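Local coordinates for protein DynF (Micromonospora chersina, PDB 6UBL) that is of unknown function in dynemicin biosynthesis but forms a beta barrel with a bound palmitic acid, and may bind a hydrophobic intermediate or product of the pathway, at residues Phe48-Val53 with Pro191-Thr196; Ile86-Val91 with Ile100-Asn105; Ala128-Met133 with Thr157-Arg162; Asn150-Ile155 with Arg177-Leu182. All coordinates share one frame; numbering follows the deposited sequence. Where two conformers were deposited one is given.

Contact 1: Phe48-Val53 with Pro191-Thr196; sequences FAVPGV and PVAYLT
Ala49 and Tyr194 form an antiparallel hydrogen-bonded pair that joins the end of strand 37-50 to the start of strand 193-205. Ala49 N donates a hydrogen bond to Tyr194 O at 2.7 Å, nearly straight at 169°, and Tyr194 N returns a bond to Ala49 O at 2.8 Å. The Tyr194 side chain can be followed outward. Its CB is 4.1 Å from Ala49 O. CG, anti to the carbonyl carbon (chi1 -61°), sets the ring so that CD1 and CE1 face Pro51. Tyr194 CE1 meets Pro51 CG at 3.7 Å; the proline comes to the edge of the ring, in its plane. The tip, Tyr194 OH, leaves the contact and hydrogen-bonds Gln113 of the second subunit, whose Phe118 also meets the ring. On the other face of the sheet, Phe48 CE1 touches Leu195 CD1 at 3.9 Å, and Val50 CG2 is 4.2 Å from Ala193 CB. A classic beta bulge at Val192 and Ala193, opposite Leu181, lies at this end of the contact. The pairing thus has two different surfaces: Phe48 and Leu195 make an apolar barrel side, whereas the tyrosine carries its hydroxyl into the dimer interface.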
loop_
_atom_site.group_PDB
_atom_site.type_symbol
_atom_site.label_atom_id
_atom_site.label_comp_id
_atom_site.label_asym_id
_atom_site.label_seq_id
_atom_site.Cartn_x
_atom_site.Cartn_y
_atom_site.Cartn_z
ATOM N N PHE A 48 -14.316 -9.118 5.303
ATOM C CA PHE A 48 -13.829 -9.851 4.139
ATOM C C PHE A 48 -14.967 -10.010 3.141
ATOM O O PHE A 48 -16.073 -10.425 3.520
ATOM C CB PHE A 48 -13.355 -11.267 4.491
ATOM C CG PHE A 48 -12.284 -11.319 5.542
ATOM C CD1 PHE A 48 -10.943 -11.233 5.209
ATOM C CD2 PHE A 48 -12.632 -11.486 6.877
ATOM C CE1 PHE A 48 -9.964 -11.291 6.182
ATOM C CE2 PHE A 48 -11.660 -11.542 7.848
ATOM C CZ PHE A 48 -10.324 -11.447 7.508
ATOM N N ALA A 49 -14.701 -9.704 1.872
ATOM C CA ALA A 49 -15.653 -9.938 0.795
ATOM C C ALA A 49 -15.182 -11.126 -0.039
ATOM O O ALA A 49 -14.029 -11.154 -0.500
ATOM C CB ALA A 49 -15.786 -8.705 -0.099
ATOM N N VAL A 50 -16.058 -12.114 -0.204
ATOM C CA VAL A 50 -15.799 -13.256 -1.072
ATOM C C VAL A 50 -16.681 -13.107 -2.311
ATOM O O VAL A 50 -17.916 -13.168 -2.201
ATOM C CB VAL A 50 -16.062 -14.590 -0.368
ATOM C CG1 VAL A 50 -15.754 -15.746 -1.319
ATOM C CG2 VAL A 50 -15.229 -14.698 0.897
ATOM N N PRO A 51 -16.106 -12.886 -3.492
ATOM C CA PRO A 51 -16.924 -12.546 -4.664
ATOM C C PRO A 51 -17.988 -13.598 -4.937
ATOM O O PRO A 51 -17.713 -14.800 -4.945
ATOM C CB PRO A 51 -15.895 -12.482 -5.802
ATOM C CG PRO A 51 -14.619 -12.104 -5.124
ATOM C CD PRO A 51 -14.659 -12.790 -3.780
ATOM N N GLY A 52 -19.205 -13.123 -5.190
ATOM C CA GLY A 52 -20.328 -13.985 -5.484
ATOM C C GLY A 52 -20.820 -14.825 -4.332
ATOM O O GLY A 52 -21.735 -15.632 -4.526
ATOM N N VAL A 53 -20.275 -14.636 -3.131
ATOM C CA VAL A 53 -20.558 -15.533 -2.017
ATOM C C VAL A 53 -21.108 -14.750 -0.831
ATOM O O VAL A 53 -22.226 -15.010 -0.374
ATOM C CB VAL A 53 -19.301 -16.342 -1.652
ATOM C CG1 VAL A 53 -19.534 -17.198 -0.421
ATOM C CG2 VAL A 53 -18.856 -17.185 -2.851
ATOM N N PRO A 191 -7.532 -13.165 -6.985
ATOM C CA PRO A 191 -7.775 -13.138 -5.539
ATOM C C PRO A 191 -8.931 -14.049 -5.154
ATOM O O PRO A 191 -9.887 -14.225 -5.908
ATOM C CB PRO A 191 -8.090 -11.658 -5.253
ATOM C CG PRO A 191 -7.355 -10.917 -6.357
ATOM C CD PRO A 191 -7.510 -11.809 -7.567
ATOM N N VAL A 192 -8.793 -14.682 -3.990
ATOM C CA VAL A 192 -9.860 -15.507 -3.428
ATOM C C VAL A 192 -10.861 -14.666 -2.654
ATOM O O VAL A 192 -12.047 -14.999 -2.608
ATOM C CB VAL A 192 -9.232 -16.572 -2.508
ATOM C CG1 VAL A 192 -10.315 -17.340 -1.754
ATOM C CG2 VAL A 192 -8.337 -17.499 -3.298
ATOM N N ALA A 193 -10.394 -13.596 -2.032
ATOM C CA ALA A 193 -11.221 -12.737 -1.203
ATOM C C ALA A 193 -10.566 -11.368 -1.169
ATOM O O ALA A 193 -9.430 -11.187 -1.621
ATOM C CB ALA A 193 -11.369 -13.309 0.210
ATOM N N TYR A 194 -11.304 -10.400 -0.633
ATOM C CA TYR A 194 -10.789 -9.057 -0.447
ATOM C C TYR A 194 -11.054 -8.619 0.980
ATOM O O TYR A 194 -12.158 -8.798 1.501
ATOM C CB TYR A 194 -11.468 -8.087 -1.430
ATOM C CG TYR A 194 -11.203 -8.451 -2.874
ATOM C CD1 TYR A 194 -11.994 -9.388 -3.523
ATOM C CD2 TYR A 194 -10.155 -7.882 -3.567
ATOM C CE1 TYR A 194 -11.757 -9.743 -4.834
ATOM C CE2 TYR A 194 -9.899 -8.223 -4.885
ATOM C CZ TYR A 194 -10.696 -9.145 -5.511
ATOM O OH TYR A 194 -10.443 -9.489 -6.821
ATOM N N LEU A 195 -10.040 -8.026 1.596
ATOM C CA LEU A 195 -10.208 -7.333 2.862
ATOM C C LEU A 195 -10.712 -5.938 2.520
ATOM O O LEU A 195 -10.038 -5.183 1.804
ATOM C CB LEU A 195 -8.863 -7.275 3.572
ATOM C CG LEU A 195 -8.745 -6.619 4.950
ATOM C CD1 LEU A 195 -9.528 -7.414 5.973
ATOM C CD2 LEU A 195 -7.273 -6.540 5.318
ATOM N N THR A 196 -11.917 -5.609 2.985
ATOM C CA THR A 196 -12.543 -4.341 2.620
ATOM C C THR A 196 -12.454 -3.288 3.715
ATOM O O THR A 196 -12.629 -2.098 3.423
ATOM C CB THR A 196 -14.016 -4.543 2.232
ATOM O OG1 THR A 196 -14.726 -5.161 3.302
ATOM C CG2 THR A 196 -14.122 -5.401 0.973
#

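Contact 2: Ile86-Val91 with Ile100-Asn105; sequences IEMKMV and ITVTLN
Met88 reaches across to Val102 and Leu104 in the hairpin of strands 81-92 and 100-104. This is the more closely packed part of the contact. Met88 CG is anti to the backbone N, chi1 -179°, and in one of two conformers a bend at chi3 of 65° brings the terminal methyl over the partner strand. There Met88 CE meets Val102 CG1 at 3.5 Å and Leu104 CD2 at 4.0 Å. The other leucine branch, Leu104 CD1, sits 3.4 Å from Glu87 N. Palmitic acid touches both Met88 and Val102, which places this apolar side in the barrel interior. Met90 and Val102 pair in the backbone: Val102 N bonds Met90 O at 2.8 Å, and Met90 N bonds Val102 O at 3.0 Å.

The other side is looser. Val91 and Thr101 run alongside each other on the outer side, with Val91 CG2 4.1 Å from Thr101 OG1. Lys89 is exposed, and its CE is 4.2 Å from Thr101 CG2. Glu87 turns from this contact to a salt bridge with Arg65. Further along, the strands part and a water takes the place of a direct bond, accepting from Met88 N and Leu104 N. The chemistry implies a hairpin with an oily inner side, consistent with holding a fatty chain, and a polar outer side where water can bridge the backbones.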
loop_
_atom_site.group_PDB
_atom_site.type_symbol
_atom_site.label_atom_id
_atom_site.label_comp_id
_atom_site.label_asym_id
_atom_site.label_seq_id
_atom_site.Cartn_x
_atom_site.Cartn_y
_atom_site.Cartn_z
ATOM N N ILE A 86 7.712 -7.997 14.030
ATOM C CA ILE A 86 8.524 -9.206 13.907
ATOM C C ILE A 86 7.782 -10.500 14.224
ATOM O O ILE A 86 8.273 -11.585 13.857
ATOM C CB ILE A 86 9.837 -9.138 14.715
ATOM C CG1 ILE A 86 9.569 -9.098 16.226
ATOM C CG2 ILE A 86 10.667 -7.935 14.302
ATOM C CD1 ILE A 86 10.851 -9.144 17.069
ATOM N N GLU A 87 6.630 -10.425 14.884
ATOM C CA GLU A 87 5.855 -11.624 15.154
ATOM C C GLU A 87 4.448 -11.172 15.514
ATOM O O GLU A 87 4.266 -10.096 16.098
ATOM C CB GLU A 87 6.438 -12.428 16.332
ATOM C CG GLU A 87 5.940 -13.870 16.394
ATOM C CD GLU A 87 6.604 -14.684 17.487
ATOM O OE1 GLU A 87 7.315 -14.097 18.323
ATOM O OE2 GLU A 87 6.437 -15.928 17.494
ATOM N N MET A 88 3.458 -11.976 15.123
ATOM C CA MET A 88 2.061 -11.679 15.400
ATOM C C MET A 88 1.303 -12.983 15.587
ATOM O O MET A 88 1.689 -14.030 15.054
ATOM C CB MET A 88 1.422 -10.906 14.243
ATOM C CG MET A 88 -0.037 -10.517 14.434
ATOM S SD MET A 88 -0.529 -9.393 13.113
ATOM C CE MET A 88 -0.387 -10.422 11.663
ATOM N N LYS A 89 0.225 -12.909 16.363
ATOM C CA LYS A 89 -0.799 -13.949 16.343
ATOM C C LYS A 89 -2.113 -13.281 16.729
ATOM O O LYS A 89 -2.245 -12.781 17.852
ATOM C CB LYS A 89 -0.492 -15.103 17.303
ATOM C CG LYS A 89 -1.514 -16.239 17.190
ATOM C CD LYS A 89 -1.145 -17.485 17.993
ATOM C CE LYS A 89 -2.016 -18.686 17.595
ATOM N NZ LYS A 89 -1.591 -19.964 18.238
ATOM N N MET A 90 -3.072 -13.247 15.809
ATOM C CA MET A 90 -4.423 -12.816 16.134
ATOM C C MET A 90 -5.397 -13.898 15.700
ATOM O O MET A 90 -5.224 -14.513 14.645
ATOM C CB MET A 90 -4.768 -11.508 15.450
ATOM C CG MET A 90 -3.877 -10.371 15.877
ATOM S SD MET A 90 -4.331 -8.820 15.123
ATOM C CE MET A 90 -5.719 -8.372 16.164
ATOM N N VAL A 91 -6.431 -14.117 16.502
ATOM C CA VAL A 91 -7.397 -15.176 16.248
ATOM C C VAL A 91 -8.802 -14.594 16.296
ATOM O O VAL A 91 -9.131 -13.795 17.181
ATOM C CB VAL A 91 -7.250 -16.329 17.266
ATOM C CG1 VAL A 91 -8.310 -17.398 17.017
ATOM C CG2 VAL A 91 -5.851 -16.922 17.203
ATOM N N ILE A 100 -10.126 -18.091 12.098
ATOM C CA ILE A 100 -9.121 -17.452 11.259
ATOM C C ILE A 100 -7.952 -17.053 12.153
ATOM O O ILE A 100 -8.145 -16.394 13.190
ATOM C CB ILE A 100 -9.700 -16.219 10.542
ATOM C CG1 ILE A 100 -10.951 -16.609 9.737
ATOM C CG2 ILE A 100 -8.651 -15.578 9.633
ATOM C CD1 ILE A 100 -11.741 -15.423 9.201
ATOM N N THR A 101 -6.743 -17.455 11.760
ATOM C CA THR A 101 -5.528 -17.111 12.486
ATOM C C THR A 101 -4.636 -16.281 11.580
ATOM O O THR A 101 -4.332 -16.696 10.454
ATOM C CB THR A 101 -4.798 -18.381 12.953
ATOM O OG1 THR A 101 -5.655 -19.146 13.791
ATOM C CG2 THR A 101 -3.534 -18.008 13.727
ATOM N N VAL A 102 -4.233 -15.110 12.070
ATOM C CA VAL A 102 -3.439 -14.163 11.301
ATOM C C VAL A 102 -2.043 -14.097 11.897
ATOM O O VAL A 102 -1.880 -13.843 13.094
ATOM C CB VAL A 102 -4.106 -12.781 11.256
ATOM C CG1 VAL A 102 -3.332 -11.855 10.338
ATOM C CG2 VAL A 102 -5.552 -12.894 10.793
ATOM N N THR A 103 -1.040 -14.342 11.055
ATOM C CA THR A 103 0.365 -14.301 11.432
ATOM C C THR A 103 1.112 -13.535 10.349
ATOM O O THR A 103 0.520 -13.077 9.369
ATOM C CB THR A 103 0.905 -15.722 11.581
ATOM O OG1 THR A 103 0.717 -16.427 10.353
ATOM C CG2 THR A 103 0.172 -16.466 12.701
ATOM N N LEU A 104 2.421 -13.388 10.515
ATOM C CA LEU A 104 3.216 -12.715 9.500
ATOM C C LEU A 104 3.660 -13.663 8.390
ATOM O O LEU A 104 3.970 -14.834 8.620
ATOM C CB LEU A 104 4.467 -12.086 10.120
ATOM C CG LEU A 104 4.229 -11.001 11.162
ATOM C CD1 LEU A 104 5.595 -10.505 11.644
ATOM C CD2 LEU A 104 3.396 -9.865 10.627
ATOM N N ASN A 105 3.723 -13.121 7.183
ATOM C CA ASN A 105 4.327 -13.823 6.057
ATOM C C ASN A 105 5.843 -13.777 6.215
ATOM O O ASN A 105 6.422 -12.685 6.192
ATOM C CB ASN A 105 3.927 -13.135 4.761
ATOM C CG ASN A 105 4.408 -13.876 3.528
ATOM O OD1 ASN A 105 5.338 -14.679 3.590
ATOM N ND2 ASN A 105 3.783 -13.591 2.389
HETATM O O HOH W 1 4.076 -14.097 13.048
#

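Contact 3: Ala128-Met133 with Thr157-Arg162; sequences AKACRM and TIDDVR
A beta bulge separates two antiparallel hydrogen-bonded pairs, Lys129 with Val161 and Cys131 with Ile158, where strands 129-141 and 154-161 meet in the barrel. The register shifts by one between the two pairs, and the chain bends sharply at Asp160. Both pairs have two backbone bonds. Val161 O takes Lys129 N on a lone pair, in the carbonyl plane, at 2.9 Å. Cys131 N approaches Ile158 O nearly along the C=O axis. In return, Ile158 N reaches Cys131 O from a position tilted 32° from the carbonyl plane. That oxygen also takes a bond from a water that donates to Asp159 OD1.

Val161 CG1 is anti to the backbone N (chi1 171°), which turns CG2 to Cys131 CB at 3.8 Å. Cys131 CB also packs 4.0 Å from Ile158 CB. Palmitic acid touches Cys131, so this side lines the lipid site. The opposite face carries Arg132 and Thr157. Arg132 forms a salt bridge with Glu152 of the second subunit. Asp159 makes a salt bridge to Arg177 and a hydrogen bond to Tyr176 of that subunit. At the bend, Ala128 CB lies 3.4 Å from Asp160 OD1. Arg162 NE and NH2 each take one oxygen of that carboxylate. NE meets Asp160 OD1 from above the carboxylate plane, while Arg162 NH2 bonds the syn lone pair of Asp160 OD2 at 2.9 Å.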
loop_
_atom_site.group_PDB
_atom_site.type_symbol
_atom_site.label_atom_id
_atom_site.label_comp_id
_atom_site.label_asym_id
_atom_site.label_seq_id
_atom_site.Cartn_x
_atom_site.Cartn_y
_atom_site.Cartn_z
ATOM N N ALA A 128 1.758 15.716 18.875
ATOM C CA ALA A 128 1.530 14.288 18.695
ATOM C C ALA A 128 2.123 13.823 17.368
ATOM O O ALA A 128 2.244 14.579 16.405
ATOM C CB ALA A 128 0.031 13.976 18.708
ATOM N N LYS A 129 2.456 12.549 17.314
ATOM C CA LYS A 129 3.081 11.978 16.137
ATOM C C LYS A 129 2.122 11.055 15.404
ATOM O O LYS A 129 0.985 10.812 15.834
ATOM C CB LYS A 129 4.393 11.288 16.519
ATOM C CG LYS A 129 5.394 12.310 17.044
ATOM C CD LYS A 129 6.773 11.718 17.267
ATOM C CE LYS A 129 7.720 12.711 17.948
ATOM N NZ LYS A 129 8.096 13.883 17.100
ATOM N N ALA A 130 2.579 10.598 14.240
ATOM C CA ALA A 130 1.818 9.691 13.398
ATOM C C ALA A 130 2.618 8.412 13.249
ATOM O O ALA A 130 3.820 8.447 12.978
ATOM C CB ALA A 130 1.577 10.317 12.031
ATOM N N CYS A 131 1.939 7.291 13.408
ATOM C CA CYS A 131 2.513 5.959 13.361
ATOM C C CYS A 131 1.899 5.196 12.202
ATOM O O CYS A 131 0.685 5.242 11.989
ATOM C CB CYS A 131 2.212 5.250 14.686
ATOM S SG CYS A 131 2.692 3.528 14.805
ATOM N N ARG A 132 2.745 4.492 11.459
ATOM C CA ARG A 132 2.309 3.679 10.335
ATOM C C ARG A 132 3.101 2.377 10.336
ATOM O O ARG A 132 4.242 2.318 10.817
ATOM C CB ARG A 132 2.455 4.367 8.986
ATOM C CG ARG A 132 3.880 4.674 8.585
ATOM C CD ARG A 132 3.936 5.624 7.399
ATOM N NE ARG A 132 3.323 5.107 6.162
ATOM C CZ ARG A 132 2.152 5.478 5.654
ATOM N NH1 ARG A 132 1.373 6.345 6.282
ATOM N NH2 ARG A 132 1.730 4.957 4.511
ATOM N N MET A 133 2.479 1.326 9.794
ATOM C CA MET A 133 3.111 0.019 9.659
ATOM C C MET A 133 2.554 -0.612 8.388
ATOM O O MET A 133 1.340 -0.591 8.161
ATOM C CB MET A 133 2.781 -0.851 10.883
ATOM C CG MET A 133 3.437 -2.224 10.899
ATOM S SD MET A 133 5.218 -2.170 11.224
ATOM C CE MET A 133 5.227 -1.971 13.018
ATOM N N THR A 157 -2.400 2.324 10.589
ATOM C CA THR A 157 -2.047 3.651 11.059
ATOM C C THR A 157 -2.611 3.906 12.445
ATOM O O THR A 157 -3.680 3.419 12.805
ATOM C CB THR A 157 -2.533 4.726 10.084
ATOM O OG1 THR A 157 -3.951 4.638 9.924
ATOM C CG2 THR A 157 -1.855 4.554 8.730
ATOM N N ILE A 158 -1.851 4.665 13.226
ATOM C CA ILE A 158 -2.298 5.198 14.501
ATOM C C ILE A 158 -1.958 6.681 14.495
ATOM O O ILE A 158 -0.782 7.050 14.370
ATOM C CB ILE A 158 -1.632 4.508 15.705
ATOM C CG1 ILE A 158 -1.877 3.006 15.690
ATOM C CG2 ILE A 158 -2.165 5.133 16.996
ATOM C CD1 ILE A 158 -1.062 2.260 16.736
ATOM N N ASP A 159 -2.971 7.520 14.673
ATOM C CA ASP A 159 -2.804 8.963 14.742
ATOM C C ASP A 159 -2.815 9.393 16.202
ATOM O O ASP A 159 -3.093 8.602 17.111
ATOM C CB ASP A 159 -3.909 9.650 13.939
ATOM C CG ASP A 159 -3.874 9.261 12.454
ATOM O OD1 ASP A 159 -2.781 9.250 11.865
ATOM O OD2 ASP A 159 -4.942 8.953 11.892
ATOM N N ASP A 160 -2.481 10.666 16.426
ATOM C CA ASP A 160 -2.484 11.249 17.775
ATOM C C ASP A 160 -1.618 10.426 18.730
ATOM O O ASP A 160 -2.026 10.093 19.848
ATOM C CB ASP A 160 -3.919 11.401 18.294
ATOM C CG ASP A 160 -4.043 12.398 19.420
ATOM O OD1 ASP A 160 -3.069 13.125 19.714
ATOM O OD2 ASP A 160 -5.155 12.508 19.999
ATOM N N VAL A 161 -0.390 10.137 18.295
ATOM C CA VAL A 161 0.543 9.359 19.105
ATOM C C VAL A 161 1.192 10.284 20.127
ATOM O O VAL A 161 1.947 11.191 19.768
ATOM C CB VAL A 161 1.597 8.665 18.239
ATOM C CG1 VAL A 161 2.692 8.049 19.097
ATOM C CG2 VAL A 161 0.949 7.606 17.359
ATOM N N ARG A 162 0.908 10.044 21.407
ATOM C CA ARG A 162 1.468 10.841 22.490
ATOM C C ARG A 162 2.384 10.029 23.387
ATOM O O ARG A 162 2.976 10.584 24.315
ATOM C CB ARG A 162 0.329 11.429 23.330
ATOM C CG ARG A 162 -0.731 12.140 22.519
ATOM C CD ARG A 162 -1.807 12.722 23.413
ATOM N NE ARG A 162 -2.943 13.183 22.621
ATOM C CZ ARG A 162 -3.973 13.868 23.111
ATOM N NH1 ARG A 162 -4.010 14.188 24.399
ATOM N NH2 ARG A 162 -4.967 14.232 22.314
HETATM O O HOH W 2 -0.568 7.687 10.835
#

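Contact 4: Asn150-Ile155 with Arg177-Leu182; sequences NREPII and RMMPLL
Glu152 OE2 accepts a bond from a water at 2.7 Å, and that water also donates to Met178 O. The same carboxylate forms a salt bridge with Arg132 of the second subunit, so it is held directly by the partner chain and, through the water, by its own. A second water joins the backbones, accepting from Glu152 N and donating to Pro180 O at 2.8 Å. Direct hydrogen bonds are absent. Residues 150-153 join strands 146-149 and 154-161, which both pair with strand 170-183; beside Met179 the backbones stand apart. Met179 packs between them. In one of two conformers, bends at chi2 (76°) and chi3 (60°) fold it back, and it runs antiparallel alongside the Glu152 side chain. Met179 SD lies 3.4 Å from Glu152 O, and its CE is 3.5 Å from Pro153 O and 3.9 Å from Ile154 CG1. Ile154 also touches the palmitic acid. Asn150 ND2 bonds Glu152 O at 2.8 Å, from above the carbonyl plane; the amide is also tied to Val135 and Ala137. Arg151 crosses Leu182 at about a right angle, its CG 3.7 Å from Leu182 CD1, while its guanidinium reaches Asp188 and also Gly10 of the second subunit.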
loop_
_atom_site.group_PDB
_atom_site.type_symbol
_atom_site.label_atom_id
_atom_site.label_comp_id
_atom_site.label_asym_id
_atom_site.label_seq_id
_atom_site.Cartn_x
_atom_site.Cartn_y
_atom_site.Cartn_z
ATOM N N ASN A 150 -1.336 -11.446 1.322
ATOM C CA ASN A 150 -1.411 -10.196 0.576
ATOM C C ASN A 150 -0.052 -9.880 -0.037
ATOM O O ASN A 150 0.984 -9.996 0.624
ATOM C CB ASN A 150 -1.892 -9.047 1.464
ATOM C CG ASN A 150 -1.010 -8.830 2.682
ATOM O OD1 ASN A 150 -0.802 -9.740 3.478
ATOM N ND2 ASN A 150 -0.495 -7.605 2.836
ATOM N N ARG A 151 -0.064 -9.484 -1.306
ATOM C CA ARG A 151 1.119 -8.946 -1.970
ATOM C C ARG A 151 1.238 -7.441 -1.800
ATOM O O ARG A 151 2.355 -6.908 -1.713
ATOM C CB ARG A 151 1.093 -9.279 -3.464
ATOM C CG ARG A 151 1.581 -10.682 -3.791
ATOM C CD ARG A 151 1.656 -10.966 -5.285
ATOM N NE ARG A 151 2.301 -12.259 -5.519
ATOM C CZ ARG A 151 2.309 -12.911 -6.676
ATOM N NH1 ARG A 151 1.721 -12.389 -7.746
ATOM N NH2 ARG A 151 2.930 -14.076 -6.775
ATOM N N GLU A 152 0.118 -6.758 -1.785
ATOM C CA GLU A 152 0.073 -5.351 -1.453
ATOM C C GLU A 152 0.084 -5.220 0.061
ATOM O O GLU A 152 -0.788 -5.797 0.727
ATOM C CB GLU A 152 -1.253 -4.864 -2.014
ATOM C CG GLU A 152 -1.577 -3.440 -1.860
ATOM C CD GLU A 152 -2.898 -3.144 -2.527
ATOM O OE1 GLU A 152 -3.180 -3.728 -3.599
ATOM O OE2 GLU A 152 -3.661 -2.345 -1.969
ATOM N N PRO A 153 1.024 -4.479 0.645
ATOM C CA PRO A 153 1.078 -4.413 2.107
ATOM C C PRO A 153 -0.171 -3.754 2.674
ATOM O O PRO A 153 -0.703 -2.787 2.110
ATOM C CB PRO A 153 2.334 -3.578 2.387
ATOM C CG PRO A 153 2.543 -2.765 1.158
ATOM C CD PRO A 153 2.029 -3.604 0.016
ATOM N N ILE A 154 -0.635 -4.288 3.805
ATOM C CA ILE A 154 -1.726 -3.677 4.555
ATOM C C ILE A 154 -1.145 -2.519 5.355
ATOM O O ILE A 154 -0.250 -2.716 6.184
ATOM C CB ILE A 154 -2.410 -4.703 5.469
ATOM C CG1 ILE A 154 -3.002 -5.842 4.649
ATOM C CG2 ILE A 154 -3.488 -4.008 6.299
ATOM C CD1 ILE A 154 -3.284 -7.102 5.444
ATOM N N ILE A 155 -1.653 -1.317 5.103
ATOM C CA ILE A 155 -1.148 -0.107 5.732
ATOM C C ILE A 155 -1.979 0.141 6.987
ATOM O O ILE A 155 -3.196 0.367 6.907
ATOM C CB ILE A 155 -1.240 1.086 4.774
ATOM C CG1 ILE A 155 -0.422 0.834 3.494
ATOM C CG2 ILE A 155 -0.836 2.370 5.496
ATOM C CD1 ILE A 155 1.028 0.449 3.685
ATOM N N ARG A 177 -11.568 0.702 -0.550
ATOM C CA ARG A 177 -12.555 -0.169 -1.176
ATOM C C ARG A 177 -12.220 -1.653 -1.095
ATOM O O ARG A 177 -13.092 -2.453 -0.726
ATOM C CB ARG A 177 -12.833 0.277 -2.607
ATOM C CG ARG A 177 -13.178 1.749 -2.696
ATOM C CD ARG A 177 -13.761 2.091 -4.042
ATOM N NE ARG A 177 -15.213 1.949 -4.025
ATOM C CZ ARG A 177 -16.008 2.308 -5.021
ATOM N NH1 ARG A 177 -15.488 2.789 -6.149
ATOM N NH2 ARG A 177 -17.317 2.149 -4.914
ATOM N N MET A 178 -10.986 -2.040 -1.417
ATOM C CA MET A 178 -10.653 -3.458 -1.423
ATOM C C MET A 178 -9.141 -3.666 -1.401
ATOM O O MET A 178 -8.368 -2.886 -1.991
ATOM C CB MET A 178 -11.267 -4.162 -2.648
ATOM C CG MET A 178 -10.633 -3.753 -3.983
ATOM S SD MET A 178 -11.456 -4.324 -5.493
ATOM C CE MET A 178 -12.870 -3.223 -5.541
ATOM N N MET A 179 -8.735 -4.740 -0.712
ATOM C CA MET A 179 -7.344 -5.209 -0.648
ATOM C C MET A 179 -7.355 -6.675 -1.067
ATOM O O MET A 179 -7.984 -7.506 -0.373
ATOM C CB MET A 179 -6.831 -5.072 0.796
ATOM C CG MET A 179 -5.812 -6.120 1.242
ATOM S SD MET A 179 -4.166 -5.820 0.560
ATOM C CE MET A 179 -3.798 -4.194 1.220
ATOM N N PRO A 180 -6.670 -7.060 -2.150
ATOM C CA PRO A 180 -6.722 -8.461 -2.592
ATOM C C PRO A 180 -6.035 -9.417 -1.618
ATOM O O PRO A 180 -4.970 -9.130 -1.073
ATOM C CB PRO A 180 -6.003 -8.445 -3.948
ATOM C CG PRO A 180 -5.883 -7.000 -4.342
ATOM C CD PRO A 180 -5.852 -6.223 -3.053
ATOM N N LEU A 181 -6.666 -10.567 -1.406
ATOM C CA LEU A 181 -6.106 -11.680 -0.649
ATOM C C LEU A 181 -5.988 -12.893 -1.556
ATOM O O LEU A 181 -6.959 -13.282 -2.203
ATOM C CB LEU A 181 -6.955 -11.997 0.581
ATOM C CG LEU A 181 -7.099 -10.839 1.574
ATOM C CD1 LEU A 181 -8.019 -11.253 2.718
ATOM C CD2 LEU A 181 -5.749 -10.372 2.109
ATOM N N LEU A 182 -4.787 -13.455 -1.629
ATOM C CA LEU A 182 -4.423 -14.476 -2.600
ATOM C C LEU A 182 -4.191 -15.818 -1.919
ATOM O O LEU A 182 -3.680 -15.878 -0.798
ATOM C CB LEU A 182 -3.117 -14.067 -3.299
ATOM C CG LEU A 182 -3.096 -12.642 -3.864
ATOM C CD1 LEU A 182 -1.720 -12.266 -4.383
ATOM C CD2 LEU A 182 -4.149 -12.539 -4.949
HETATM O O HOH W 3 -2.505 -8.379 -2.183
HETATM O O HOH W 4 -5.986 -1.996 -0.623
#

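How the contacts relate
From the N terminus, residues 48-53 open contact 1, which closes only at 191-196; the other three contacts fall within that span. Contact 2 closes first, as a short hairpin, before contact 3 opens at 128-133. Contacts 3 and 4 cross: 150-155 comes before 157-162, and 177-182 after it. Both use strand 154-161, and Arg132 NH2 packs on Ile155 CG2. Contact 4 adjoins contact 1 where strands 170-183 and 193-205 are neighbours, with probable backbone bonds from Leu181 to Ala193 and Met179 to Leu195. Phe48 meets Ile100, joining contacts 1 and 2. Contacts 2, 3 and 4 touch the palmitic acid; contacts 1, 3 and 4 touch the second subunit.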